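Local structure of catalase (Bacillus pumilus, 4QOL) at residues T107-R112 with L227-A232; L458-F463 with L478-R483. The protein breaks down hydrogen peroxide to water and oxygen at a heme centre and also shows peroxidase-like reactivity toward phenolic substrates. All blocks are in the same frame, centred on the assembly; numbering follows the deposited sequence.

Overall arrangement
Two contacts of the catalase chain are described, on the same side of its centre, with centres about 25 Å apart and nearest atoms about 11 Å apart. Interaction 1 lies nearer the middle of the chain, about 18 Å from its centre, and joins the loop between strands 88-96 and 113-120 to the start of helix 229-236; it mixes a buried threonine-alanine contact with a water-bridged arginine. Interaction 2, peripheral at about 33 Å out, is wholly apolar across its segments and fastens the C-terminal tail to helix 453-466. They share no element, although helix 434-448 of the C-terminal helical region touches Arg109 and Met229 in interaction 1. Each is only partly buried.

Interaction 1 of 2, residues T107-R112 with L227-A232; sequences TLRDPR and LSMEEA
A helix N-terminus held by a capping box meets the connection between two strands of the catalase beta-barrel here, and Thr107 and Ala232 make the closest backbone approach. Thr107 sets its methyl against the helix backbone, CG2 lying 3.4 Å from Ala232 O, while Ala232 answers with its CB 3.6 Å from Thr107 O. OG1 of Thr107 sits between the backbone N and the carbonyl carbon (chi1 43°), from where it hydrogen-bonds to Gln236 OE1, one turn on in helix 229-236.

Farther along the loop, Arg109 bends at chi3 (-52°) and brings NH2 to within 3.6 Å of Met229 CG, which lies at the edge of the guanidinium, near its plane. The same NH2 donates to a water that in turn donates to Leu227 O, 2.6 Å from the water oxygen; NH1 is bonded to Leu181 O. Arg112 stiffens the loop from within: NH1 and NH2 both grip Leu108 O end-on, and NH1 also reaches Asp110 O.

On the helix side, Ser228 OG accepts from Glu231 N at 3.0 Å, and Ser228 N donates to Glu231 OE1 in return, the reciprocal pair that defines a capping box.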
# COMPACT_ATOMS: atom_id res chain seq x y z
N THR A 107 -24.92 -17.11 11.38
CA THR A 107 -25.72 -18.35 11.41
C THR A 107 -25.24 -19.44 10.46
O THR A 107 -25.93 -20.45 10.33
CB THR A 107 -27.15 -17.98 10.98
OG1 THR A 107 -27.12 -17.11 9.89
CG2 THR A 107 -27.89 -17.26 12.11
N LEU A 108 -24.13 -19.21 9.74
CA LEU A 108 -23.58 -20.21 8.87
C LEU A 108 -22.81 -21.29 9.60
O LEU A 108 -22.30 -21.05 10.68
CB LEU A 108 -22.66 -19.54 7.86
CG LEU A 108 -23.19 -18.32 7.10
CD1 LEU A 108 -22.21 -17.78 6.06
CD2 LEU A 108 -24.52 -18.66 6.39
N ARG A 109 -22.69 -22.46 8.96
CA ARG A 109 -21.90 -23.54 9.50
C ARG A 109 -20.44 -23.19 9.33
O ARG A 109 -20.04 -22.77 8.23
CB ARG A 109 -22.25 -24.85 8.78
CG ARG A 109 -21.50 -26.05 9.34
CD ARG A 109 -21.97 -27.40 8.79
NE ARG A 109 -23.43 -27.56 8.92
CZ ARG A 109 -24.07 -27.83 10.04
NH1 ARG A 109 -23.41 -28.15 11.17
NH2 ARG A 109 -25.35 -27.80 10.03
N ASP A 110 -19.65 -23.35 10.37
CA ASP A 110 -18.20 -22.99 10.31
C ASP A 110 -17.63 -23.31 11.67
O ASP A 110 -18.32 -23.12 12.67
CB ASP A 110 -18.01 -21.46 10.06
CG ASP A 110 -17.25 -21.10 8.76
OD1 ASP A 110 -16.76 -21.97 8.00
OD2 ASP A 110 -17.30 -19.85 8.39
N PRO A 111 -16.33 -23.65 11.74
CA PRO A 111 -15.64 -23.39 13.05
C PRO A 111 -15.82 -21.93 13.45
O PRO A 111 -16.13 -21.07 12.60
CB PRO A 111 -14.20 -23.69 12.74
CG PRO A 111 -14.22 -24.44 11.46
CD PRO A 111 -15.35 -23.88 10.69
N ARG A 112 -15.74 -21.67 14.73
CA ARG A 112 -15.61 -20.33 15.21
C ARG A 112 -14.22 -20.06 15.76
O ARG A 112 -13.69 -20.86 16.54
CB ARG A 112 -16.62 -20.09 16.33
CG ARG A 112 -17.96 -19.47 15.88
CD ARG A 112 -18.66 -20.21 14.77
NE ARG A 112 -19.96 -19.58 14.37
CZ ARG A 112 -20.68 -20.04 13.37
NH1 ARG A 112 -20.27 -21.09 12.70
NH2 ARG A 112 -21.79 -19.44 13.00
N LEU A 227 -27.13 -24.65 17.36
CA LEU A 227 -28.33 -24.47 16.53
C LEU A 227 -28.46 -25.57 15.49
O LEU A 227 -27.49 -25.90 14.78
CB LEU A 227 -28.33 -23.12 15.78
CG LEU A 227 -28.07 -21.88 16.63
CD1 LEU A 227 -27.96 -20.62 15.79
CD2 LEU A 227 -29.14 -21.70 17.68
N SER A 228 -29.69 -26.10 15.37
CA SER A 228 -30.02 -26.94 14.21
C SER A 228 -30.04 -26.10 12.94
O SER A 228 -30.08 -24.88 13.01
CB SER A 228 -31.40 -27.61 14.40
OG SER A 228 -32.41 -26.59 14.35
N MET A 229 -30.04 -26.74 11.78
CA MET A 229 -30.17 -25.99 10.55
C MET A 229 -31.39 -25.11 10.58
O MET A 229 -31.34 -23.97 10.11
CB MET A 229 -30.16 -26.90 9.33
CG MET A 229 -28.83 -27.64 9.12
SD MET A 229 -28.78 -28.66 7.63
CE MET A 229 -29.27 -27.57 6.33
N GLU A 230 -32.53 -25.66 11.02
CA GLU A 230 -33.78 -24.89 11.02
C GLU A 230 -33.79 -23.76 12.07
O GLU A 230 -34.23 -22.67 11.77
CB GLU A 230 -35.02 -25.80 11.14
CG GLU A 230 -34.81 -27.18 11.71
CD GLU A 230 -33.95 -28.13 10.86
OE1 GLU A 230 -33.05 -28.71 11.48
OE2 GLU A 230 -34.18 -28.33 9.62
N GLU A 231 -33.21 -23.98 13.23
CA GLU A 231 -33.01 -22.88 14.21
C GLU A 231 -32.10 -21.77 13.69
O GLU A 231 -32.42 -20.55 13.78
CB GLU A 231 -32.44 -23.39 15.52
CG GLU A 231 -33.43 -24.25 16.26
CD GLU A 231 -32.85 -25.08 17.37
OE1 GLU A 231 -31.61 -25.30 17.46
OE2 GLU A 231 -33.70 -25.55 18.16
N ALA A 232 -31.05 -22.17 13.00
CA ALA A 232 -30.16 -21.15 12.40
C ALA A 232 -30.87 -20.32 11.33
O ALA A 232 -30.67 -19.09 11.21
CB ALA A 232 -28.93 -21.82 11.79
O HOH W 1 -26.47 -27.42 12.90

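Interaction 2 of 2, residues L458-F463 with L478-R483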
# COMPACT_ATOMS: atom_id res chain seq x y z
N LEU A 458 -17.06 -41.30 -2.28
CA LEU A 458 -15.80 -41.31 -1.53
C LEU A 458 -16.05 -40.76 -0.13
O LEU A 458 -15.54 -41.26 0.83
CB LEU A 458 -14.73 -40.51 -2.34
CG LEU A 458 -13.34 -40.49 -1.67
CD1 LEU A 458 -12.74 -41.90 -1.43
CD2 LEU A 458 -12.36 -39.65 -2.50
N ALA A 459 -16.91 -39.75 0.01
CA ALA A 459 -17.26 -39.24 1.34
C ALA A 459 -17.90 -40.29 2.22
O ALA A 459 -17.49 -40.51 3.38
CB ALA A 459 -18.19 -38.04 1.22
N ILE A 460 -18.87 -40.99 1.64
CA ILE A 460 -19.51 -42.11 2.34
C ILE A 460 -18.51 -43.16 2.80
O ILE A 460 -18.53 -43.61 3.92
CB ILE A 460 -20.59 -42.76 1.43
CG1 ILE A 460 -21.76 -41.82 1.30
CG2 ILE A 460 -21.05 -44.09 2.00
CD1 ILE A 460 -22.64 -42.18 0.14
N CYS A 461 -17.61 -43.54 1.90
CA CYS A 461 -16.58 -44.51 2.22
C CYS A 461 -15.66 -44.05 3.33
O CYS A 461 -15.25 -44.85 4.18
CB CYS A 461 -15.81 -44.88 0.96
SG CYS A 461 -16.91 -45.87 -0.17
N ASN A 462 -15.31 -42.76 3.34
CA ASN A 462 -14.47 -42.29 4.44
C ASN A 462 -15.18 -42.41 5.78
O ASN A 462 -14.57 -42.78 6.77
CB ASN A 462 -14.01 -40.82 4.19
CG ASN A 462 -12.98 -40.68 3.07
OD1 ASN A 462 -12.26 -41.59 2.77
ND2 ASN A 462 -12.86 -39.48 2.53
N PHE A 463 -16.45 -42.03 5.83
CA PHE A 463 -17.20 -42.10 7.09
C PHE A 463 -17.51 -43.57 7.45
O PHE A 463 -17.51 -43.92 8.62
CB PHE A 463 -18.48 -41.25 6.99
CG PHE A 463 -18.18 -39.77 6.82
CD1 PHE A 463 -17.42 -39.14 7.74
CD2 PHE A 463 -18.72 -39.02 5.76
CE1 PHE A 463 -17.13 -37.78 7.63
CE2 PHE A 463 -18.47 -37.64 5.62
CZ PHE A 463 -17.65 -37.03 6.57
N LEU A 478 -28.70 -40.70 1.74
CA LEU A 478 -28.41 -40.21 0.38
C LEU A 478 -28.97 -41.05 -0.80
O LEU A 478 -28.81 -40.64 -1.97
CB LEU A 478 -26.89 -39.98 0.22
CG LEU A 478 -26.33 -38.78 0.96
CD1 LEU A 478 -24.81 -38.93 1.03
CD2 LEU A 478 -26.74 -37.45 0.31
N GLY A 479 -29.51 -42.25 -0.52
CA GLY A 479 -29.96 -43.17 -1.56
C GLY A 479 -28.80 -43.76 -2.37
O GLY A 479 -28.99 -44.07 -3.53
N VAL A 480 -27.62 -43.89 -1.77
CA VAL A 480 -26.47 -44.46 -2.46
C VAL A 480 -26.23 -45.89 -2.05
O VAL A 480 -26.21 -46.27 -0.85
CB VAL A 480 -25.16 -43.69 -2.16
CG1 VAL A 480 -23.99 -44.32 -2.88
CG2 VAL A 480 -25.34 -42.28 -2.64
N ASP A 481 -26.09 -46.71 -3.09
CA ASP A 481 -25.94 -48.17 -2.92
C ASP A 481 -24.50 -48.48 -2.78
O ASP A 481 -23.74 -48.30 -3.73
CB ASP A 481 -26.52 -48.88 -4.16
CG ASP A 481 -26.33 -50.38 -4.12
OD1 ASP A 481 -25.76 -50.93 -3.17
OD2 ASP A 481 -26.78 -51.02 -5.11
N ILE A 482 -24.09 -48.94 -1.60
CA ILE A 482 -22.69 -49.24 -1.36
C ILE A 482 -22.39 -50.73 -1.32
O ILE A 482 -21.28 -51.12 -0.91
CB ILE A 482 -22.14 -48.53 -0.07
CG1 ILE A 482 -22.96 -48.74 1.23
CG2 ILE A 482 -22.08 -47.04 -0.34
CD1 ILE A 482 -22.17 -48.44 2.52
N ARG A 483 -23.36 -51.57 -1.69
CA ARG A 483 -23.14 -53.03 -1.76
C ARG A 483 -21.86 -53.46 -2.48
O ARG A 483 -21.05 -54.21 -1.91
CB ARG A 483 -24.34 -53.73 -2.38
CG ARG A 483 -25.56 -53.85 -1.45
CD ARG A 483 -26.66 -54.59 -2.14
NE ARG A 483 -27.18 -53.83 -3.28
CZ ARG A 483 -28.02 -54.30 -4.18
NH1 ARG A 483 -28.52 -55.51 -4.05
NH2 ARG A 483 -28.43 -53.52 -5.19
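Ile460 of helix 453-466 packs against the C-terminal tail, meeting Leu478, Val480 and Ile482 just past a Schellman motif at the end of helix 468-478. Gly479, with a positive phi of 69°, ends that helix and lets the chain leave it and pass across helix 453-466.

The tight part is entirely hydrocarbon. Ile460 CD1 sits 3.7 Å from Val480 CB and also touches both methyls of that valine, so it meets the branch point rather than a single tip. From the helix end of the tail, Leu478 CD1 comes to 4.0 Å from the same Ile460 CD1. The other branch of Ile460 serves the far end of the contact: its CG2 stands anti to the backbone N and faces Ile482 CG2 at 3.9 Å. One isoleucine thus spreads its two arms along the tail, and Leu474 and Ala475 of helix 468-478 pack on it as well. No hydrogen bond links the two segments.

The solvent side is quite different. Asp481 points its CB away from the helix, and both it and Arg483 are exposed, yet they hold each other. The guanidinium takes the carboxylate side-on, with Arg483 NH2 3.0 Å from Asp481 OD2 in a salt bridge and NE donating to OD1. That OD1 also closes an Asx turn: Arg483 N donates to Asp481 OD1 at 2.9 Å, reaching it from the face opposite to Arg483 NE.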